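Local coordinates for cupin 2, conserved barrel domain protein (Novosphingobium aromaticivorans DSM 12444, PDB 3ES1), which is of unknown function but adopts a cupin-like fold, a beta barrel that assembles as a pair of subunits, at residues A45-P57 with N61-L73. Sequence-based numbering, arbitrary orientation.
Sequences ASFLLVWTTATVP and NDETDGRQREAGL
Arg-69 reaches from the 61-73 loop to the C-terminal end of strand 45-53, where Thr-52 receives it. Its CB lies 3.6 Å from Thr-52 OG1, CG stands a little further off, and CD comes closer to the same oxygen. With CG anti to the backbone N (chi1 -178°) and the chain extended through chi2 and bent at chi3, the guanidinium arrives edge-on: NE donates to Thr-52 OG1 at 2.8 Å and NH2 to Thr-52 O at 2.9 Å, the latter from above the carbonyl plane; CZ sits beside that carbonyl oxygen. Ala-54 N lies over one guanidinium face. NH1 forms a salt bridge with the syn lone pair of Asp-62 OD2, an oxygen that a water also links to Ala-54 N. Replacing Arg-69 by alanine is likely to leave Thr-52 OG1 and O without these donors and the Asp-62 carboxylate without its charged mate. Thr-52 OG1 donates a hydrogen bond to Gly-66 O, 2.7 Å away, on a lone pair in the carbonyl plane.

Gly-66 packs over one face of the Trp-51 ring, its CA 3.8 Å from the centroid of the six-membered ring in a CH-pi contact; a CB would strike the ring. Arg-67, also from the loop, reaches Leu-49, further back along strand 45-53, turning NE and NH2 side-on to its O, with the NE bond straighter (164°), while NH2 also packs against Leu-48 CD1. Its NH1 pairs with Asp-33 on strand 27-39, and Asp-65, whose OD1 accepts from Arg-67 N in an Asx turn, also forms a salt bridge with Arg-16. Val-50 and Trp-51 form a classic beta bulge opposite Ile-81. The loop is thus fastened to its own preceding strand largely by arginines donating to backbone carbonyls, with acidic partners on both guanidinium groups likely to balance their charge.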
ATOM      1  N   ALA A  45      -3.132  19.514   5.458  1.00 17.86           N
ATOM      2  CA  ALA A  45      -2.689  18.429   4.550  1.00 17.97           C
ATOM      3  C   ALA A  45      -3.167  18.675   3.109  1.00 18.65           C
ATOM      4  O   ALA A  45      -4.119  19.418   2.858  1.00 18.69           O
ATOM      5  CB  ALA A  45      -3.166  17.013   5.045  1.00 17.43           C
ATOM      6  N   SER A  46      -2.403  18.111   2.184  1.00 18.56           N
ATOM      7  CA  SER A  46      -2.717  18.152   0.751  1.00 18.82           C
ATOM      8  C   SER A  46      -2.800  16.669   0.334  1.00 18.61           C
ATOM      9  O   SER A  46      -1.916  15.878   0.649  1.00 18.49           O
ATOM     10  CB  SER A  46      -1.603  18.914   0.057  1.00 18.84           C
ATOM     11  OG  SER A  46      -1.841  19.095  -1.306  1.00 23.75           O
ATOM     12  N   PHE A  47      -3.888  16.278  -0.305  1.00 19.05           N
ATOM     13  CA  PHE A  47      -4.141  14.848  -0.558  1.00 17.86           C
ATOM     14  C   PHE A  47      -4.529  14.481  -1.994  1.00 17.72           C
ATOM     15  O   PHE A  47      -4.927  15.320  -2.790  1.00 16.16           O
ATOM     16  CB  PHE A  47      -5.193  14.315   0.439  1.00 17.87           C
ATOM     17  CG  PHE A  47      -6.604  14.398  -0.052  1.00 19.63           C
ATOM     18  CD1 PHE A  47      -7.237  15.613  -0.220  1.00 19.35           C
ATOM     19  CD2 PHE A  47      -7.296  13.253  -0.342  1.00 19.04           C
ATOM     20  CE1 PHE A  47      -8.532  15.656  -0.705  1.00 20.87           C
ATOM     21  CE2 PHE A  47      -8.575  13.297  -0.818  1.00 20.39           C
ATOM     22  CZ  PHE A  47      -9.204  14.475  -0.980  1.00 18.82           C
ATOM     23  N   LEU A  48      -4.373  13.174  -2.302  1.00 15.89           N
ATOM     24  CA  LEU A  48      -4.846  12.603  -3.560  1.00 15.80           C
ATOM     25  C   LEU A  48      -5.356  11.219  -3.396  1.00 15.67           C
ATOM     26  O   LEU A  48      -4.599  10.337  -2.999  1.00 17.50           O
ATOM     27  CB  LEU A  48      -3.725  12.601  -4.621  1.00 16.06           C
ATOM     28  CG  LEU A  48      -3.932  12.018  -6.026  1.00 15.79           C
ATOM     29  CD1 LEU A  48      -4.982  12.821  -6.842  1.00 15.74           C
ATOM     30  CD2 LEU A  48      -2.606  11.915  -6.818  1.00 16.36           C
ATOM     31  N   LEU A  49      -6.637  11.020  -3.736  1.00 16.20           N
ATOM     32  CA  LEU A  49      -7.212   9.656  -3.894  1.00 16.78           C
ATOM     33  C   LEU A  49      -6.643   8.989  -5.127  1.00 15.55           C
ATOM     34  O   LEU A  49      -6.604   9.575  -6.201  1.00 16.10           O
ATOM     35  CB  LEU A  49      -8.738   9.737  -3.981  1.00 16.36           C
ATOM     36  CG  LEU A  49      -9.501   8.445  -4.093  1.00 16.86           C
ATOM     37  CD1 LEU A  49      -9.118   7.498  -2.966  1.00 17.02           C
ATOM     38  CD2 LEU A  49     -10.978   8.721  -4.189  1.00 15.33           C
ATOM     39  N   VAL A  50      -6.201   7.750  -4.977  1.00 17.02           N
ATOM     40  CA  VAL A  50      -5.596   7.043  -6.090  1.00 16.81           C
ATOM     41  C   VAL A  50      -6.506   5.946  -6.648  1.00 17.43           C
ATOM     42  O   VAL A  50      -6.688   5.862  -7.842  1.00 18.26           O
ATOM     43  CB  VAL A  50      -4.189   6.527  -5.701  1.00 17.49           C
ATOM     44  CG1 VAL A  50      -3.649   5.611  -6.762  1.00 15.98           C
ATOM     45  CG2 VAL A  50      -3.253   7.789  -5.528  1.00 15.55           C
ATOM     46  N   TRP A  51      -7.065   5.145  -5.754  1.00 16.55           N
ATOM     47  CA  TRP A  51      -7.951   4.029  -6.107  1.00 16.82           C
ATOM     48  C   TRP A  51      -8.792   3.613  -4.909  1.00 17.02           C
ATOM     49  O   TRP A  51      -8.429   3.865  -3.749  1.00 16.94           O
ATOM     50  CB  TRP A  51      -7.128   2.805  -6.624  1.00 16.12           C
ATOM     51  CG  TRP A  51      -7.912   1.837  -7.501  1.00 14.91           C
ATOM     52  CD1 TRP A  51      -8.497   0.685  -7.113  1.00 16.36           C
ATOM     53  CD2 TRP A  51      -8.248   2.005  -8.885  1.00 17.14           C
ATOM     54  NE1 TRP A  51      -9.173   0.108  -8.152  1.00 16.78           N
ATOM     55  CE2 TRP A  51      -9.027   0.891  -9.263  1.00 16.92           C
ATOM     56  CE3 TRP A  51      -7.976   2.993  -9.840  1.00 15.91           C
ATOM     57  CZ2 TRP A  51      -9.534   0.742 -10.563  1.00 18.92           C
ATOM     58  CZ3 TRP A  51      -8.439   2.840 -11.094  1.00 17.38           C
ATOM     59  CH2 TRP A  51      -9.224   1.726 -11.461  1.00 16.42           C
ATOM     60  N   THR A  52      -9.884   2.948  -5.247  1.00 16.67           N
ATOM     61  CA  THR A  52     -10.792   2.285  -4.307  1.00 17.31           C
ATOM     62  C   THR A  52     -11.352   1.024  -4.909  1.00 18.42           C
ATOM     63  O   THR A  52     -11.496   0.916  -6.126  1.00 20.43           O
ATOM     64  CB  THR A  52     -11.994   3.158  -3.944  1.00 17.86           C
ATOM     65  OG1 THR A  52     -12.821   3.361  -5.090  1.00 19.26           O
ATOM     66  CG2 THR A  52     -11.527   4.502  -3.377  1.00 17.16           C
ATOM     67  N   THR A  53     -11.695   0.071  -4.060  1.00 18.31           N
ATOM     68  CA  THR A  53     -12.507  -1.091  -4.486  1.00 18.37           C
ATOM     69  C   THR A  53     -13.764  -1.106  -3.630  1.00 19.41           C
ATOM     70  O   THR A  53     -13.707  -0.771  -2.436  1.00 20.29           O
ATOM     71  CB  THR A  53     -11.687  -2.412  -4.355  1.00 18.70           C
ATOM     72  OG1 THR A  53     -11.432  -2.698  -2.982  1.00 17.22           O
ATOM     73  CG2 THR A  53     -10.373  -2.284  -5.096  1.00 17.22           C
ATOM     74  N   ALA A  54     -14.900  -1.451  -4.236  1.00 20.01           N
ATOM     75  CA  ALA A  54     -16.191  -1.355  -3.538  1.00 19.78           C
ATOM     76  C   ALA A  54     -16.248  -2.414  -2.449  1.00 20.03           C
ATOM     77  O   ALA A  54     -16.872  -2.220  -1.423  1.00 19.66           O
ATOM     78  CB  ALA A  54     -17.398  -1.491  -4.516  1.00 19.89           C
ATOM     79  N   THR A  55     -15.541  -3.516  -2.693  1.00 19.49           N
ATOM     80  CA  THR A  55     -15.495  -4.659  -1.784  1.00 19.67           C
ATOM     81  C   THR A  55     -14.068  -5.155  -1.614  1.00 20.46           C
ATOM     82  O   THR A  55     -13.184  -4.856  -2.440  1.00 20.50           O
ATOM     83  CB  THR A  55     -16.329  -5.839  -2.316  1.00 20.11           C
ATOM     84  OG1 THR A  55     -15.788  -6.298  -3.558  1.00 19.08           O
ATOM     85  CG2 THR A  55     -17.821  -5.409  -2.545  1.00 17.74           C
ATOM     86  N   VAL A  56     -13.866  -5.885  -0.522  1.00 19.87           N
ATOM     87  CA  VAL A  56     -12.753  -6.803  -0.397  1.00 19.79           C
ATOM     88  C   VAL A  56     -13.325  -8.190  -0.007  1.00 20.49           C
ATOM     89  O   VAL A  56     -14.124  -8.256   0.939  1.00 20.30           O
ATOM     90  CB  VAL A  56     -11.651  -6.297   0.617  1.00 20.44           C
ATOM     91  CG1 VAL A  56     -10.956  -5.030   0.089  1.00 21.03           C
ATOM     92  CG2 VAL A  56     -12.191  -6.071   2.032  1.00 18.29           C
ATOM     93  N   PRO A  57     -12.987  -9.267  -0.763  1.00 20.42           N
ATOM     94  CA  PRO A  57     -12.151  -9.262  -1.978  1.00 20.40           C
ATOM     95  C   PRO A  57     -12.656  -8.316  -3.055  1.00 20.47           C
ATOM     96  O   PRO A  57     -13.842  -7.992  -3.135  1.00 20.82           O
ATOM     97  CB  PRO A  57     -12.196 -10.716  -2.459  1.00 21.54           C
ATOM     98  CG  PRO A  57     -12.595 -11.525  -1.248  1.00 21.12           C
ATOM     99  CD  PRO A  57     -13.452 -10.641  -0.423  1.00 21.38           C
ATOM    100  N   ASN A  61     -13.157  -7.567 -12.559  1.00 18.38           N
ATOM    101  CA  ASN A  61     -14.140  -7.356 -13.669  1.00 19.10           C
ATOM    102  C   ASN A  61     -14.938  -6.062 -13.551  1.00 19.55           C
ATOM    103  O   ASN A  61     -15.737  -5.689 -14.435  1.00 20.36           O
ATOM    104  CB  ASN A  61     -15.070  -8.576 -13.853  1.00 19.33           C
ATOM    105  CG  ASN A  61     -14.440  -9.627 -14.750  1.00 21.00           C
ATOM    106  OD1 ASN A  61     -14.596  -9.595 -15.973  1.00 23.86           O
ATOM    107  ND2 ASN A  61     -13.655 -10.499 -14.157  1.00 18.37           N
ATOM    108  N   ASP A  62     -14.620  -5.320 -12.503  1.00 18.90           N
ATOM    109  CA  ASP A  62     -15.177  -3.985 -12.262  1.00 19.49           C
ATOM    110  C   ASP A  62     -14.255  -2.953 -12.886  1.00 20.07           C
ATOM    111  O   ASP A  62     -13.153  -2.715 -12.408  1.00 20.09           O
ATOM    112  CB  ASP A  62     -15.332  -3.713 -10.754  1.00 19.70           C
ATOM    113  CG  ASP A  62     -15.892  -2.334 -10.453  1.00 20.33           C
ATOM    114  OD1 ASP A  62     -16.285  -1.628 -11.407  1.00 19.03           O
ATOM    115  OD2 ASP A  62     -15.909  -1.941  -9.261  1.00 21.05           O
ATOM    116  N   GLU A  63     -14.754  -2.372 -13.968  1.00 21.15           N
ATOM    117  CA  GLU A  63     -14.004  -1.462 -14.838  1.00 21.35           C
ATOM    118  C   GLU A  63     -14.116  -0.014 -14.366  1.00 21.46           C
ATOM    119  O   GLU A  63     -13.535   0.889 -14.964  1.00 21.83           O
ATOM    120  CB  GLU A  63     -14.471  -1.639 -16.297  1.00 22.93           C
ATOM    121  CG  GLU A  63     -14.183  -3.040 -16.887  1.00 24.39           C
ATOM    122  CD  GLU A  63     -12.682  -3.451 -16.810  1.00 28.92           C
ATOM    123  OE1 GLU A  63     -11.836  -2.552 -17.114  1.00 29.39           O
ATOM    124  OE2 GLU A  63     -12.338  -4.653 -16.459  1.00 31.36           O
ATOM    125  N   THR A  64     -14.842   0.210 -13.281  1.00 20.80           N
ATOM    126  CA  THR A  64     -14.890   1.558 -12.662  1.00 20.38           C
ATOM    127  C   THR A  64     -13.532   2.124 -12.306  1.00 20.05           C
ATOM    128  O   THR A  64     -12.711   1.432 -11.716  1.00 19.82           O
ATOM    129  CB  THR A  64     -15.680   1.557 -11.337  1.00 21.41           C
ATOM    130  OG1 THR A  64     -16.894   0.829 -11.520  1.00 19.66           O
ATOM    131  CG2 THR A  64     -16.004   2.998 -10.878  1.00 21.44           C
ATOM    132  N   ASP A  65     -13.325   3.401 -12.623  1.00 18.96           N
ATOM    133  CA  ASP A  65     -12.188   4.152 -12.063  1.00 19.95           C
ATOM    134  C   ASP A  65     -12.389   4.361 -10.567  1.00 20.28           C
ATOM    135  O   ASP A  65     -13.368   4.960 -10.131  1.00 19.09           O
ATOM    136  CB  ASP A  65     -11.970   5.499 -12.763  1.00 20.02           C
ATOM    137  CG  ASP A  65     -10.707   6.171 -12.328  1.00 20.96           C
ATOM    138  OD1 ASP A  65     -10.236   5.969 -11.192  1.00 22.15           O
ATOM    139  OD2 ASP A  65     -10.160   6.949 -13.097  1.00 23.54           O
ATOM    140  N   GLY A  66     -11.462   3.797  -9.797  1.00 19.90           N
ATOM    141  CA  GLY A  66     -11.537   3.775  -8.366  1.00 21.24           C
ATOM    142  C   GLY A  66     -11.510   5.163  -7.749  1.00 23.18           C
ATOM    143  O   GLY A  66     -11.957   5.367  -6.621  1.00 24.06           O
ATOM    144  N   ARG A  67     -11.044   6.124  -8.537  1.00 23.26           N
ATOM    145  CA  ARG A  67     -10.905   7.497  -8.078  1.00 24.54           C
ATOM    146  C   ARG A  67     -12.263   8.209  -8.220  1.00 25.37           C
ATOM    147  O   ARG A  67     -12.514   9.230  -7.615  1.00 25.25           O
ATOM    148  CB  ARG A  67      -9.793   8.200  -8.882  1.00 24.00           C
ATOM    149  CG  ARG A  67      -9.642   9.616  -8.664  1.00 25.12           C
ATOM    150  CD  ARG A  67      -8.474  10.163  -9.515  1.00 24.85           C
ATOM    151  NE  ARG A  67      -7.165   9.991  -8.900  1.00 26.89           N
ATOM    152  CZ  ARG A  67      -5.996   9.995  -9.549  1.00 26.42           C
ATOM    153  NH1 ARG A  67      -5.940  10.189 -10.851  1.00 25.19           N
ATOM    154  NH2 ARG A  67      -4.867   9.814  -8.890  1.00 24.95           N
ATOM    155  N   GLN A  68     -13.162   7.589  -8.968  1.00 26.87           N
ATOM    156  CA  GLN A  68     -14.431   8.210  -9.308  1.00 28.33           C
ATOM    157  C   GLN A  68     -15.595   7.339  -8.908  1.00 29.52           C
ATOM    158  O   GLN A  68     -16.641   7.377  -9.530  1.00 32.01           O
ATOM    159  CB  GLN A  68     -14.524   8.470 -10.819  1.00 29.58           C
ATOM    160  CG  GLN A  68     -13.418   9.317 -11.404  1.00 31.23           C
ATOM    161  CD  GLN A  68     -13.423  10.749 -10.875  1.00 34.94           C
ATOM    162  OE1 GLN A  68     -14.464  11.269 -10.436  1.00 39.55           O
ATOM    163  NE2 GLN A  68     -12.266  11.401 -10.929  1.00 35.18           N
ATOM    164  N   ARG A  69     -15.405   6.511  -7.913  1.00 29.83           N
ATOM    165  CA  ARG A  69     -16.440   5.594  -7.470  1.00 30.14           C
ATOM    166  C   ARG A  69     -17.395   6.278  -6.508  1.00 32.17           C
ATOM    167  O   ARG A  69     -16.981   6.967  -5.568  1.00 32.30           O
ATOM    168  CB  ARG A  69     -15.773   4.375  -6.816  1.00 30.24           C
ATOM    169  CG  ARG A  69     -16.684   3.299  -6.333  1.00 28.28           C
ATOM    170  CD  ARG A  69     -15.905   2.187  -5.600  1.00 24.85           C
ATOM    171  NE  ARG A  69     -14.735   1.687  -6.306  1.00 22.36           N
ATOM    172  CZ  ARG A  69     -14.799   0.836  -7.316  1.00 23.64           C
ATOM    173  NH1 ARG A  69     -15.992   0.461  -7.775  1.00 23.32           N
ATOM    174  NH2 ARG A  69     -13.698   0.369  -7.886  1.00 22.79           N
ATOM    175  N   GLU A  70     -18.681   6.088  -6.778  1.00 33.33           N
ATOM    176  CA  GLU A  70     -19.754   6.522  -5.876  1.00 34.95           C
ATOM    177  C   GLU A  70     -19.552   5.945  -4.493  1.00 35.33           C
ATOM    178  O   GLU A  70     -19.110   4.819  -4.307  1.00 36.16           O
ATOM    179  CB  GLU A  70     -21.130   6.099  -6.408  1.00 34.36           C
ATOM    180  N   ALA A  71     -19.919   6.748  -3.519  1.00 36.17           N
ATOM    181  CA  ALA A  71     -19.853   6.350  -2.109  1.00 36.80           C
ATOM    182  C   ALA A  71     -20.729   5.134  -1.835  1.00 36.99           C
ATOM    183  O   ALA A  71     -21.873   5.077  -2.289  1.00 36.62           O
ATOM    184  CB  ALA A  71     -20.278   7.537  -1.205  1.00 36.83           C
ATOM    185  N   GLY A  72     -20.152   4.166  -1.115  1.00 38.08           N
ATOM    186  CA  GLY A  72     -20.834   2.929  -0.710  1.00 39.26           C
ATOM    187  C   GLY A  72     -21.581   3.036   0.608  1.00 41.15           C
ATOM    188  O   GLY A  72     -21.819   4.139   1.140  1.00 41.53           O
ATOM    189  N   LEU A  73     -21.950   1.877   1.139  1.00 42.54           N
ATOM    190  CA  LEU A  73     -22.674   1.815   2.428  1.00 43.76           C
ATOM    191  C   LEU A  73     -21.704   1.717   3.603  1.00 44.02           C
ATOM    192  O   LEU A  73     -21.494   2.682   4.338  1.00 46.17           O
ATOM    193  CB  LEU A  73     -23.639   0.632   2.484  1.00 43.91           C
ATOM    194  CG  LEU A  73     -25.047   0.933   1.957  1.00 44.39           C
ATOM    195  CD1 LEU A  73     -25.026   1.935   0.787  1.00 45.90           C
ATOM    196  CD2 LEU A  73     -25.767  -0.353   1.561  1.00 45.84           C
TER
HETATM  197  O   HOH W   1     -15.057  -3.048  -6.887  1.00 20.30           O